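Local structure of GRMZM2G135359 pseudokinase (Zea mays, 6CPY) at residues A[96-99]-A[104-107]; A[140-145]-A[182-187]; A[148-153]-A[226-231]; A[177-182]-A[187-192]; A[276-281]-A[294-299]. The protein is a receptor-like pseudokinase of the membrane whose kinase-fold domain, the part described here, may bind ATP, its catalytic activity being doubtful. One frame throughout, in Å; residues are numbered along the deposited sequence.

Contact 1: A[96-99]-A[104-107]; sequences SKVS and MNLL
Asn105 and Ser99 make the closest approach between 96-99 and 104-107. The amide oxygen OD1 of Asn105 lies 3.3 Å from CA of Ser99. The same OD1 stands 3.6 Å from O of Val98, two acceptors side by side and not a bond. Branch CG1 of Val98 is also near this oxygen, at 4.3 Å. The amide of Asn105 gets there because CG is anti to its own carbonyl carbon and beside its backbone N (chi1 -63°), which turns the group toward the 96-99 chain. The nitrogen ND2 is held by a hydrogen bond to O of His100, and the backbone N of Asn105 bonds to Glu123, so the amide and the backbone of this residue are each held. The two segments flank the turn that joins helix 82-96 to strand 106-112. This is the loop between helix C and strand beta4 of a protein kinase, the place where the small lobe rests on the large one. Val98 plugs into that boundary and packs on Met161 and Leu164 of helix 144-164. The other end of the contact is looser. Methyl CD2 of Leu106 is 4.3 Å from the backbone N of Ser96, and the Leu106 side chain also packs against Ile92, Leu95 and strand 117-123. Between these two ends the backbones are bridged by a water. It donates to O of Val98 at 2.7 Å and accepts from N of Leu106 at 2.9 Å. On the solvent side, exposed Ser99 sets its CB away from 104-107, and partly exposed Ser96 bonds through OG to O of Thr93.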
# COMPACT_ATOMS: atom_id res chain seq x y z
N SER A 96 -8.72 4.03 10.47
CA SER A 96 -8.87 3.50 11.82
C SER A 96 -9.64 2.16 11.84
O SER A 96 -9.50 1.39 12.78
CB SER A 96 -9.57 4.50 12.74
OG SER A 96 -10.94 4.61 12.39
N LYS A 97 -10.44 1.90 10.81
CA LYS A 97 -11.20 0.64 10.70
C LYS A 97 -10.42 -0.48 10.00
O LYS A 97 -10.96 -1.58 9.82
CB LYS A 97 -12.52 0.88 9.96
CG LYS A 97 -13.43 1.93 10.58
CD LYS A 97 -13.59 1.81 12.09
CE LYS A 97 -14.14 0.47 12.55
NZ LYS A 97 -15.63 0.37 12.43
N VAL A 98 -9.18 -0.22 9.60
CA VAL A 98 -8.31 -1.26 9.06
C VAL A 98 -7.24 -1.61 10.08
O VAL A 98 -6.55 -0.74 10.62
CB VAL A 98 -7.64 -0.82 7.74
CG1 VAL A 98 -6.88 -1.98 7.11
CG2 VAL A 98 -8.68 -0.26 6.77
N SER A 99 -7.13 -2.90 10.37
CA SER A 99 -6.04 -3.42 11.16
C SER A 99 -5.66 -4.77 10.56
O SER A 99 -5.95 -5.81 11.14
CB SER A 99 -6.44 -3.58 12.62
OG SER A 99 -5.36 -4.13 13.36
N MET A 104 -0.11 -1.38 6.00
CA MET A 104 0.72 -0.47 6.79
C MET A 104 -0.22 0.36 7.68
O MET A 104 -0.68 1.43 7.29
CB MET A 104 1.55 0.40 5.85
CG MET A 104 2.45 1.41 6.55
SD MET A 104 3.75 2.03 5.46
CE MET A 104 4.79 0.60 5.44
N ASN A 105 -0.50 -0.18 8.86
CA ASN A 105 -1.58 0.29 9.71
C ASN A 105 -1.31 1.67 10.33
O ASN A 105 -0.16 2.01 10.65
CB ASN A 105 -1.90 -0.73 10.80
CG ASN A 105 -2.38 -2.05 10.23
OD1 ASN A 105 -3.41 -2.10 9.60
ND2 ASN A 105 -1.63 -3.11 10.44
N LEU A 106 -2.37 2.46 10.39
CA LEU A 106 -2.37 3.74 11.08
C LEU A 106 -2.31 3.54 12.59
O LEU A 106 -3.20 2.88 13.18
CB LEU A 106 -3.66 4.50 10.71
CG LEU A 106 -3.78 5.92 11.27
CD1 LEU A 106 -2.75 6.84 10.66
CD2 LEU A 106 -5.19 6.42 11.00
N LEU A 107 -1.26 4.07 13.22
CA LEU A 107 -1.02 3.91 14.66
C LEU A 107 -1.35 5.16 15.49
O LEU A 107 -1.38 5.09 16.73
CB LEU A 107 0.45 3.58 14.91
CG LEU A 107 0.95 2.28 14.27
CD1 LEU A 107 2.45 2.10 14.54
CD2 LEU A 107 0.14 1.09 14.78
O HOH W 1 -4.85 1.15 9.67

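Contact 2: A[140-145]-A[182-187]; sequences EKLDWM and DDFAAK
Glu140 and Leu142 reach the ring of Phe184 at neighbouring points. Glu140 comes first along the chain. Its CG is anti to the backbone N (chi1 -170°) and the chain runs on extended, which brings OE1 to 3.6 Å from CZ of Phe184. The side chains cross at about a right angle, with carboxylate and ring planes 73° apart. Leu142 is the next to touch. Its CD2 methyl sits 3.6 Å from CD1 of Phe184 and 4.1 Å from CE1, coming at the ring obliquely. Asp143 then forms the N-cap of helix 144-164, its OD1 accepting from N of Ala146. On the other side, Phe184 stands in the turn between strands 178-180 and 186-188 and takes a positive phi. His133 meets the Phe184 ring edge to face. The contact thus pins the tip of this large-lobe hairpin to the lead-in of helix 144-164. Replacing Phe184 with an alanine would probably leave the Leu142 methyl and the His133 ring without their aromatic partner and open a gap beside them. The chemistry is mostly apolar contact, and the Glu140 carboxylate, oblique to the ring, would at most add a weak electrostatic term.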
# COMPACT_ATOMS: atom_id res chain seq x y z
N GLU A 140 18.36 -6.04 -2.56
CA GLU A 140 18.33 -7.49 -2.42
C GLU A 140 17.20 -8.10 -3.24
O GLU A 140 16.04 -7.66 -3.13
CB GLU A 140 18.18 -7.89 -0.95
CG GLU A 140 18.38 -9.38 -0.69
CD GLU A 140 18.02 -9.79 0.73
OE1 GLU A 140 18.06 -8.93 1.63
OE2 GLU A 140 17.71 -10.98 0.93
N LYS A 141 17.53 -9.10 -4.05
CA LYS A 141 16.55 -9.76 -4.91
C LYS A 141 15.74 -10.78 -4.11
O LYS A 141 16.22 -11.35 -3.13
CB LYS A 141 17.23 -10.42 -6.12
CG LYS A 141 17.96 -9.44 -7.04
CD LYS A 141 17.03 -8.40 -7.65
CE LYS A 141 17.77 -7.15 -8.13
NZ LYS A 141 16.93 -5.92 -7.94
N LEU A 142 14.51 -10.99 -4.57
CA LEU A 142 13.53 -11.81 -3.87
C LEU A 142 13.41 -13.17 -4.57
O LEU A 142 13.24 -13.20 -5.78
CB LEU A 142 12.19 -11.08 -3.89
CG LEU A 142 12.17 -9.72 -3.19
CD1 LEU A 142 10.94 -8.93 -3.62
CD2 LEU A 142 12.19 -9.90 -1.68
N ASP A 143 13.49 -14.27 -3.83
CA ASP A 143 13.34 -15.61 -4.43
C ASP A 143 11.87 -16.00 -4.66
O ASP A 143 10.97 -15.22 -4.37
CB ASP A 143 14.10 -16.68 -3.64
CG ASP A 143 13.54 -16.92 -2.24
OD1 ASP A 143 12.45 -16.43 -1.87
OD2 ASP A 143 14.25 -17.62 -1.49
N TRP A 144 11.63 -17.20 -5.21
CA TRP A 144 10.27 -17.63 -5.53
C TRP A 144 9.32 -17.57 -4.34
O TRP A 144 8.25 -16.98 -4.44
CB TRP A 144 10.29 -19.04 -6.13
CG TRP A 144 8.96 -19.54 -6.50
CD1 TRP A 144 8.23 -20.50 -5.88
CD2 TRP A 144 8.18 -19.09 -7.61
NE1 TRP A 144 7.04 -20.69 -6.53
CE2 TRP A 144 6.98 -19.83 -7.59
CE3 TRP A 144 8.39 -18.14 -8.61
CZ2 TRP A 144 6.00 -19.65 -8.56
CZ3 TRP A 144 7.40 -17.96 -9.56
CH2 TRP A 144 6.22 -18.71 -9.52
N MET A 145 9.71 -18.15 -3.21
CA MET A 145 8.80 -18.22 -2.06
C MET A 145 8.54 -16.83 -1.49
O MET A 145 7.42 -16.52 -1.10
CB MET A 145 9.33 -19.16 -0.97
CG MET A 145 9.29 -20.63 -1.36
SD MET A 145 7.68 -21.16 -1.96
CE MET A 145 6.65 -20.68 -0.58
N ASP A 182 10.39 -6.89 8.00
CA ASP A 182 11.72 -7.47 8.27
C ASP A 182 11.95 -8.89 7.73
O ASP A 182 13.10 -9.27 7.49
CB ASP A 182 12.04 -7.41 9.78
CG ASP A 182 11.03 -8.15 10.64
OD1 ASP A 182 10.03 -8.70 10.11
OD2 ASP A 182 11.24 -8.18 11.87
N ASP A 183 10.88 -9.67 7.53
CA ASP A 183 10.99 -10.98 6.85
C ASP A 183 10.27 -11.01 5.49
O ASP A 183 9.81 -12.06 5.02
CB ASP A 183 10.55 -12.14 7.76
CG ASP A 183 9.12 -12.03 8.20
OD1 ASP A 183 8.36 -11.20 7.64
OD2 ASP A 183 8.75 -12.78 9.13
N PHE A 184 10.21 -9.83 4.88
CA PHE A 184 9.72 -9.63 3.52
C PHE A 184 8.25 -9.99 3.31
O PHE A 184 7.87 -10.42 2.23
CB PHE A 184 10.64 -10.33 2.52
CG PHE A 184 12.02 -9.78 2.53
CD1 PHE A 184 12.35 -8.69 1.74
CD2 PHE A 184 12.99 -10.30 3.39
CE1 PHE A 184 13.62 -8.15 1.77
CE2 PHE A 184 14.26 -9.76 3.42
CZ PHE A 184 14.58 -8.68 2.61
N ALA A 185 7.43 -9.81 4.34
CA ALA A 185 5.99 -9.87 4.15
C ALA A 185 5.51 -8.54 3.56
O ALA A 185 6.14 -7.49 3.75
CB ALA A 185 5.28 -10.15 5.47
N ALA A 186 4.40 -8.58 2.84
CA ALA A 186 3.85 -7.39 2.21
C ALA A 186 3.09 -6.52 3.21
O ALA A 186 2.33 -7.03 4.02
CB ALA A 186 2.91 -7.78 1.08
N LYS A 187 3.28 -5.21 3.11
CA LYS A 187 2.39 -4.22 3.70
C LYS A 187 1.98 -3.19 2.67
O LYS A 187 2.78 -2.33 2.25
CB LYS A 187 3.02 -3.58 4.95
CG LYS A 187 2.80 -4.41 6.21
CD LYS A 187 3.22 -3.69 7.49
CE LYS A 187 3.04 -4.57 8.70
NZ LYS A 187 1.62 -4.74 9.10

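Contact 3: A[148-153]-A[226-231]; sequences LRISMG and LEILTG
Ile228 meets Ser151 and Ile150 where helix 214-230 passes helix 144-164. The contacts across are van der Waals. CD1 of Ile228 lies 3.6 Å from OG of Ser151, and its CG2 branch is 3.7 Å from the same oxygen, so two methyls of one isoleucine meet the hydroxyl from the same side. Chi1 of -71° puts CG1 beside the backbone N and CG2 anti to it, and chi2 near 163° carries CD1 out to Ser151. CD1 also touches CG2 of Ile150, more loosely, at 4.2 Å. Hydrogen bonds serve the polar atoms. The buried OG of Ser151 bonds to O of Arg147, one turn back in its own helix, which lets it sit against methyls. Further links are made by residues beyond the touching pair: Tyr221 OH bonds to O of Ser151, and NH1 of Arg147 to O of Ile228. Near the end of helix 214-230, O of Leu226 takes two bonds from Thr230, from OG1 at 2.8 Å and from N at 2.9 Å, reaching it from opposite faces of its carbonyl plane. Gly231 then leaves the helix with positive phi. The surroundings are helical too, with Met300 of helix 293-304 against Ser151 and Leu130 against Ile228. This is the packing of helices E and F in the large lobe of the protein kinase fold, where helix F forms the lobe's central support.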
# COMPACT_ATOMS: atom_id res chain seq x y z
N LEU A 148 5.96 -15.25 -3.78
CA LEU A 148 4.63 -15.79 -3.55
C LEU A 148 4.02 -15.29 -2.25
O LEU A 148 2.84 -14.96 -2.22
CB LEU A 148 4.65 -17.33 -3.59
CG LEU A 148 4.35 -17.87 -5.00
CD1 LEU A 148 5.13 -17.19 -6.11
CD2 LEU A 148 4.58 -19.38 -5.03
N ARG A 149 4.82 -15.22 -1.20
CA ARG A 149 4.36 -14.65 0.06
C ARG A 149 3.91 -13.20 -0.08
O ARG A 149 2.91 -12.81 0.47
CB ARG A 149 5.46 -14.70 1.12
CG ARG A 149 5.73 -16.08 1.69
CD ARG A 149 6.00 -15.97 3.19
NE ARG A 149 6.81 -14.80 3.51
CZ ARG A 149 6.74 -14.11 4.65
NH1 ARG A 149 5.88 -14.43 5.62
NH2 ARG A 149 7.53 -13.06 4.83
N ILE A 150 4.67 -12.41 -0.83
CA ILE A 150 4.32 -11.02 -1.07
C ILE A 150 3.03 -10.94 -1.88
O ILE A 150 2.10 -10.22 -1.52
CB ILE A 150 5.48 -10.28 -1.77
CG1 ILE A 150 6.64 -10.09 -0.77
CG2 ILE A 150 5.00 -8.96 -2.36
CD1 ILE A 150 7.96 -9.78 -1.44
N SER A 151 2.95 -11.72 -2.95
CA SER A 151 1.75 -11.76 -3.79
C SER A 151 0.48 -12.12 -2.99
O SER A 151 -0.58 -11.50 -3.18
CB SER A 151 1.96 -12.78 -4.94
OG SER A 151 3.08 -12.44 -5.76
N MET A 152 0.57 -13.11 -2.12
CA MET A 152 -0.57 -13.55 -1.32
C MET A 152 -0.94 -12.49 -0.31
O MET A 152 -2.12 -12.13 -0.19
CB MET A 152 -0.27 -14.88 -0.61
CG MET A 152 -1.53 -15.59 -0.11
SD MET A 152 -2.60 -16.13 -1.46
CE MET A 152 -1.32 -16.22 -2.70
N GLY A 153 0.06 -11.96 0.40
CA GLY A 153 -0.16 -10.88 1.37
C GLY A 153 -0.92 -9.70 0.79
O GLY A 153 -1.87 -9.21 1.40
N LEU A 226 2.01 -9.52 -12.29
CA LEU A 226 2.85 -9.67 -13.50
C LEU A 226 4.25 -9.10 -13.30
O LEU A 226 5.24 -9.68 -13.75
CB LEU A 226 2.18 -8.98 -14.70
CG LEU A 226 2.87 -9.20 -16.06
CD1 LEU A 226 2.90 -10.69 -16.38
CD2 LEU A 226 2.18 -8.41 -17.15
N GLU A 227 4.33 -7.96 -12.62
CA GLU A 227 5.60 -7.32 -12.31
C GLU A 227 6.44 -8.16 -11.36
O GLU A 227 7.64 -8.30 -11.55
CB GLU A 227 5.34 -5.93 -11.72
CG GLU A 227 6.58 -5.11 -11.42
CD GLU A 227 6.27 -3.83 -10.68
OE1 GLU A 227 5.07 -3.46 -10.62
OE2 GLU A 227 7.21 -3.21 -10.15
N ILE A 228 5.79 -8.76 -10.37
CA ILE A 228 6.48 -9.63 -9.42
C ILE A 228 7.03 -10.86 -10.15
O ILE A 228 8.15 -11.30 -9.90
CB ILE A 228 5.53 -10.05 -8.28
CG1 ILE A 228 5.23 -8.86 -7.35
CG2 ILE A 228 6.11 -11.21 -7.50
CD1 ILE A 228 4.02 -9.03 -6.45
N LEU A 229 6.24 -11.40 -11.08
CA LEU A 229 6.65 -12.59 -11.82
C LEU A 229 7.74 -12.37 -12.87
O LEU A 229 8.58 -13.24 -13.08
CB LEU A 229 5.44 -13.22 -12.49
CG LEU A 229 4.42 -13.87 -11.55
CD1 LEU A 229 3.16 -14.18 -12.35
CD2 LEU A 229 4.96 -15.13 -10.90
N THR A 230 7.71 -11.22 -13.54
CA THR A 230 8.59 -10.96 -14.69
C THR A 230 9.74 -10.01 -14.37
O THR A 230 10.74 -9.97 -15.09
CB THR A 230 7.81 -10.33 -15.87
OG1 THR A 230 7.29 -9.05 -15.49
CG2 THR A 230 6.69 -11.21 -16.30
N GLY A 231 9.59 -9.23 -13.31
CA GLY A 231 10.49 -8.13 -13.03
C GLY A 231 10.40 -6.95 -13.98
O GLY A 231 11.29 -6.10 -13.96

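Contact 4: A[177-182]-A[187-192]; sequences TVYLTD and KVSDLE
Ser189 and Thr177 are joined through a rotamer that sets OG of Ser189 between its backbone N and carbonyl carbon (chi1 71°). The hydroxyl donates to O of Thr177 at 2.6 Å. The backbone N of Ser189 gives the same oxygen a second bond, at 2.9 Å. A water lies 2.7 Å from OG1 of Thr177, whose main partner is Asp174, and donates to O of Ser189. Tyr179 has CG beside its backbone N (chi1 -72°), which sends the ring along the 187-191 chain toward Leu191. OG of Ser189 meets the ring edge in its plane, 3.4 Å from CE1, and CD1 of Leu191 reaches CE1 at 3.7 Å. N of Tyr179 bonds to O of Lys187 at 2.8 Å, and N of Lys187 to O of Tyr179 at 2.7 Å, the hydrogen-bonded pair of the hairpin. Val178 and Val188 are the non-hydrogen-bonded pair, facing helix 144-164. CE of Lys187 lies 3.9 Å from CG2 of Thr181, and NZ forms a salt bridge with Glu123. In this beta7-beta8 hairpin of the kinase fold, Asp190 appears to hold the place of the DFG aspartate, in Asp-Leu-Glu. A glycine in place of Tyr179 would probably leave Leu191 CD1 without its aromatic partner and a gap beside the Ser189 hydroxyl. Thr177 O, accepting two bonds from Ser189, leaves that hydroxyl little freedom to turn just ahead of Asp190.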
# COMPACT_ATOMS: atom_id res chain seq x y z
N THR A 177 3.93 1.49 -3.65
CA THR A 177 3.15 1.66 -2.42
C THR A 177 3.02 0.40 -1.59
O THR A 177 2.33 0.42 -0.56
CB THR A 177 1.77 2.27 -2.72
OG1 THR A 177 0.95 1.32 -3.42
CG2 THR A 177 1.93 3.52 -3.55
N VAL A 178 3.69 -0.68 -2.00
CA VAL A 178 3.78 -1.89 -1.21
C VAL A 178 5.14 -1.90 -0.53
O VAL A 178 6.18 -1.87 -1.20
CB VAL A 178 3.65 -3.16 -2.07
CG1 VAL A 178 3.80 -4.40 -1.22
CG2 VAL A 178 2.33 -3.16 -2.81
N TYR A 179 5.12 -1.94 0.79
CA TYR A 179 6.33 -2.01 1.60
C TYR A 179 6.55 -3.43 2.11
O TYR A 179 5.65 -4.26 2.09
CB TYR A 179 6.25 -1.01 2.76
CG TYR A 179 6.39 0.42 2.30
CD1 TYR A 179 5.32 1.10 1.74
CD2 TYR A 179 7.61 1.09 2.40
CE1 TYR A 179 5.45 2.41 1.30
CE2 TYR A 179 7.75 2.40 1.97
CZ TYR A 179 6.68 3.05 1.41
OH TYR A 179 6.83 4.36 0.98
N LEU A 180 7.78 -3.70 2.55
CA LEU A 180 8.20 -5.03 2.96
C LEU A 180 8.70 -5.02 4.40
O LEU A 180 9.54 -4.20 4.76
CB LEU A 180 9.32 -5.51 2.03
CG LEU A 180 8.96 -5.54 0.55
CD1 LEU A 180 10.14 -6.00 -0.29
CD2 LEU A 180 7.76 -6.45 0.30
N THR A 181 8.18 -5.96 5.20
CA THR A 181 8.55 -6.11 6.62
C THR A 181 9.93 -6.75 6.75
O THR A 181 10.55 -7.12 5.76
CB THR A 181 7.55 -6.99 7.38
OG1 THR A 181 7.65 -8.36 6.93
CG2 THR A 181 6.13 -6.49 7.22
N ASP A 182 10.39 -6.89 8.00
CA ASP A 182 11.72 -7.47 8.27
C ASP A 182 11.95 -8.89 7.73
O ASP A 182 13.10 -9.27 7.49
CB ASP A 182 12.04 -7.41 9.78
CG ASP A 182 11.03 -8.15 10.64
OD1 ASP A 182 10.03 -8.70 10.11
OD2 ASP A 182 11.24 -8.18 11.87
N LYS A 187 3.28 -5.21 3.11
CA LYS A 187 2.39 -4.22 3.70
C LYS A 187 1.98 -3.19 2.67
O LYS A 187 2.78 -2.33 2.25
CB LYS A 187 3.02 -3.58 4.95
CG LYS A 187 2.80 -4.41 6.21
CD LYS A 187 3.22 -3.69 7.49
CE LYS A 187 3.04 -4.57 8.70
NZ LYS A 187 1.62 -4.74 9.10
N VAL A 188 0.74 -3.30 2.21
CA VAL A 188 0.17 -2.33 1.29
C VAL A 188 -0.04 -1.03 2.07
O VAL A 188 -0.46 -1.07 3.22
CB VAL A 188 -1.17 -2.79 0.71
CG1 VAL A 188 -1.74 -1.75 -0.25
CG2 VAL A 188 -1.01 -4.14 0.01
N SER A 189 0.26 0.10 1.45
CA SER A 189 0.20 1.38 2.16
C SER A 189 -0.74 2.39 1.53
O SER A 189 -1.10 2.29 0.35
CB SER A 189 1.59 2.00 2.27
OG SER A 189 2.04 2.47 1.02
N ASP A 190 -1.12 3.37 2.34
CA ASP A 190 -1.83 4.53 1.85
C ASP A 190 -1.30 5.75 2.60
O ASP A 190 -1.87 6.18 3.61
CB ASP A 190 -3.32 4.36 2.08
CG ASP A 190 -4.12 5.58 1.63
OD1 ASP A 190 -3.63 6.42 0.86
OD2 ASP A 190 -5.27 5.69 2.08
N LEU A 191 -0.21 6.29 2.09
CA LEU A 191 0.54 7.36 2.75
C LEU A 191 0.16 8.77 2.27
O LEU A 191 0.40 9.75 2.98
CB LEU A 191 2.03 7.12 2.56
CG LEU A 191 2.52 5.80 3.16
CD1 LEU A 191 3.95 5.53 2.74
CD2 LEU A 191 2.41 5.80 4.68
N GLU A 192 -0.42 8.85 1.08
CA GLU A 192 -0.74 10.14 0.47
C GLU A 192 -1.96 10.72 1.15
O GLU A 192 -2.92 10.01 1.42
CB GLU A 192 -1.02 9.96 -1.02
CG GLU A 192 0.19 9.54 -1.84
CD GLU A 192 0.83 10.69 -2.59
OE1 GLU A 192 0.95 11.80 -2.03
OE2 GLU A 192 1.24 10.48 -3.76
O HOH W 2 -1.34 1.27 -2.00

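Contact 5: A[276-281]-A[294-299]; sequences CEVVRS and KEVAAR
Val296 is the first residue of 294-299 to touch 276-281. Its CG1 lies 4.2 Å from CG1 of Val278, the pair with the nearest CA atoms across the contact. One turn on, Arg299 has its CG anti to the backbone N and bends at chi2 (49°), and CG packs 3.8 Å from CG2 of Val278. The one valine therefore touches both residues, the second through the aliphatic part of a charged chain. The guanidinium of Arg299 goes on to the surface near Glu277. NH2 is 4.3 Å from OE1 of Glu277, opposite charges too far apart for a salt bridge. A water in the plane of the guanidinium, at its edge, closes the gap: NH2 donates to it at 2.7 Å, and it donates to OE1 of Glu277 at 3.1 Å. NH1 of Arg299 has a long, weak ion pair with Glu302. The two helices run nearly antiparallel, at 173°, with short-segment axes 11.1 Å apart, a distance bridged by side chains. They are the last two helices of the kinase large lobe. Val278 also packs on Leu225 and Val296 on Tyr221, both of helix 214-230, while Ala297 touches Glu159 of helix 144-164.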
# COMPACT_ATOMS: atom_id res chain seq x y z
N CYS A 276 0.14 -16.91 -13.91
CA CYS A 276 -0.04 -16.11 -15.14
C CYS A 276 -1.49 -16.12 -15.65
O CYS A 276 -1.93 -15.15 -16.26
CB CYS A 276 0.94 -16.55 -16.23
SG CYS A 276 2.66 -16.15 -15.86
N GLU A 277 -2.23 -17.20 -15.41
CA GLU A 277 -3.67 -17.22 -15.72
C GLU A 277 -4.44 -16.23 -14.84
O GLU A 277 -5.32 -15.52 -15.33
CB GLU A 277 -4.24 -18.64 -15.58
CG GLU A 277 -3.70 -19.60 -16.63
CD GLU A 277 -4.01 -21.06 -16.36
OE1 GLU A 277 -4.37 -21.41 -15.21
OE2 GLU A 277 -3.89 -21.88 -17.30
N VAL A 278 -4.10 -16.17 -13.56
CA VAL A 278 -4.67 -15.15 -12.66
C VAL A 278 -4.41 -13.76 -13.22
O VAL A 278 -5.34 -12.96 -13.31
CB VAL A 278 -4.11 -15.23 -11.22
CG1 VAL A 278 -4.62 -14.06 -10.37
CG2 VAL A 278 -4.48 -16.56 -10.60
N VAL A 279 -3.16 -13.47 -13.61
CA VAL A 279 -2.84 -12.19 -14.22
C VAL A 279 -3.78 -11.92 -15.39
O VAL A 279 -4.40 -10.86 -15.46
CB VAL A 279 -1.38 -12.12 -14.72
CG1 VAL A 279 -1.15 -10.88 -15.56
CG2 VAL A 279 -0.39 -12.16 -13.56
N ARG A 280 -3.89 -12.89 -16.31
CA ARG A 280 -4.68 -12.66 -17.53
C ARG A 280 -6.14 -12.30 -17.21
O ARG A 280 -6.70 -11.41 -17.86
CB ARG A 280 -4.63 -13.89 -18.45
CG ARG A 280 -5.39 -13.74 -19.76
CD ARG A 280 -4.95 -12.55 -20.60
NE ARG A 280 -5.81 -12.42 -21.78
CZ ARG A 280 -7.02 -11.85 -21.78
NH1 ARG A 280 -7.53 -11.33 -20.67
NH2 ARG A 280 -7.71 -11.79 -22.91
N SER A 281 -6.73 -12.98 -16.24
CA SER A 281 -8.12 -12.70 -15.84
C SER A 281 -8.26 -11.28 -15.30
O SER A 281 -9.18 -10.54 -15.68
CB SER A 281 -8.59 -13.69 -14.77
OG SER A 281 -8.52 -15.01 -15.26
N LYS A 294 -12.22 -11.14 -3.95
CA LYS A 294 -12.44 -12.32 -3.12
C LYS A 294 -12.12 -13.61 -3.91
O LYS A 294 -11.52 -14.54 -3.38
CB LYS A 294 -13.89 -12.36 -2.60
CG LYS A 294 -14.24 -13.58 -1.75
CD LYS A 294 -15.67 -13.51 -1.22
CE LYS A 294 -16.47 -14.77 -1.53
NZ LYS A 294 -15.91 -16.01 -0.90
N GLU A 295 -12.50 -13.63 -5.18
CA GLU A 295 -12.21 -14.79 -6.05
C GLU A 295 -10.71 -14.89 -6.34
O GLU A 295 -10.13 -15.98 -6.33
CB GLU A 295 -13.01 -14.67 -7.35
CG GLU A 295 -14.51 -14.73 -7.13
CD GLU A 295 -15.33 -14.34 -8.34
OE1 GLU A 295 -14.98 -13.35 -9.03
OE2 GLU A 295 -16.34 -15.02 -8.60
N VAL A 296 -10.08 -13.75 -6.57
CA VAL A 296 -8.63 -13.69 -6.81
C VAL A 296 -7.89 -14.27 -5.61
O VAL A 296 -7.02 -15.13 -5.75
CB VAL A 296 -8.15 -12.26 -7.12
CG1 VAL A 296 -6.63 -12.18 -7.19
CG2 VAL A 296 -8.75 -11.75 -8.43
N ALA A 297 -8.23 -13.81 -4.41
CA ALA A 297 -7.56 -14.29 -3.20
C ALA A 297 -7.75 -15.79 -2.98
O ALA A 297 -6.82 -16.49 -2.60
CB ALA A 297 -8.04 -13.52 -1.97
N ALA A 298 -8.96 -16.28 -3.24
CA ALA A 298 -9.26 -17.71 -3.11
C ALA A 298 -8.42 -18.53 -4.09
O ALA A 298 -7.83 -19.55 -3.72
CB ALA A 298 -10.74 -17.96 -3.33
N ARG A 299 -8.36 -18.07 -5.34
CA ARG A 299 -7.58 -18.74 -6.38
C ARG A 299 -6.09 -18.69 -6.03
O ARG A 299 -5.40 -19.71 -6.11
CB ARG A 299 -7.85 -18.11 -7.75
CG ARG A 299 -7.07 -18.72 -8.92
CD ARG A 299 -7.17 -20.24 -8.94
NE ARG A 299 -6.44 -20.84 -10.06
CZ ARG A 299 -6.08 -22.12 -10.12
NH1 ARG A 299 -6.37 -22.96 -9.14
NH2 ARG A 299 -5.41 -22.56 -11.18
O HOH W 3 -4.92 -20.17 -12.41

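From the N terminus, contact 1 closes first, around the short turn between helix 82-96 and strand 106-112. Contact 2 then opens with 140-145 and closes at 182-187, joining the start of helix 144-164 to the hairpin turn. Contact 3 begins inside that span and ends on helix 214-230, so the two cross. Contact 4, the hairpin itself, lies wholly within the span of contact 3; it crosses contact 2 and shares Asp182 and Lys187 with it. Contact 5 follows in series and joins the last helices, with Val279 touching Leu226 of contact 3. Met104 N probably bonds to Val188 O, linking contact 1 to contact 4 and small lobe to large.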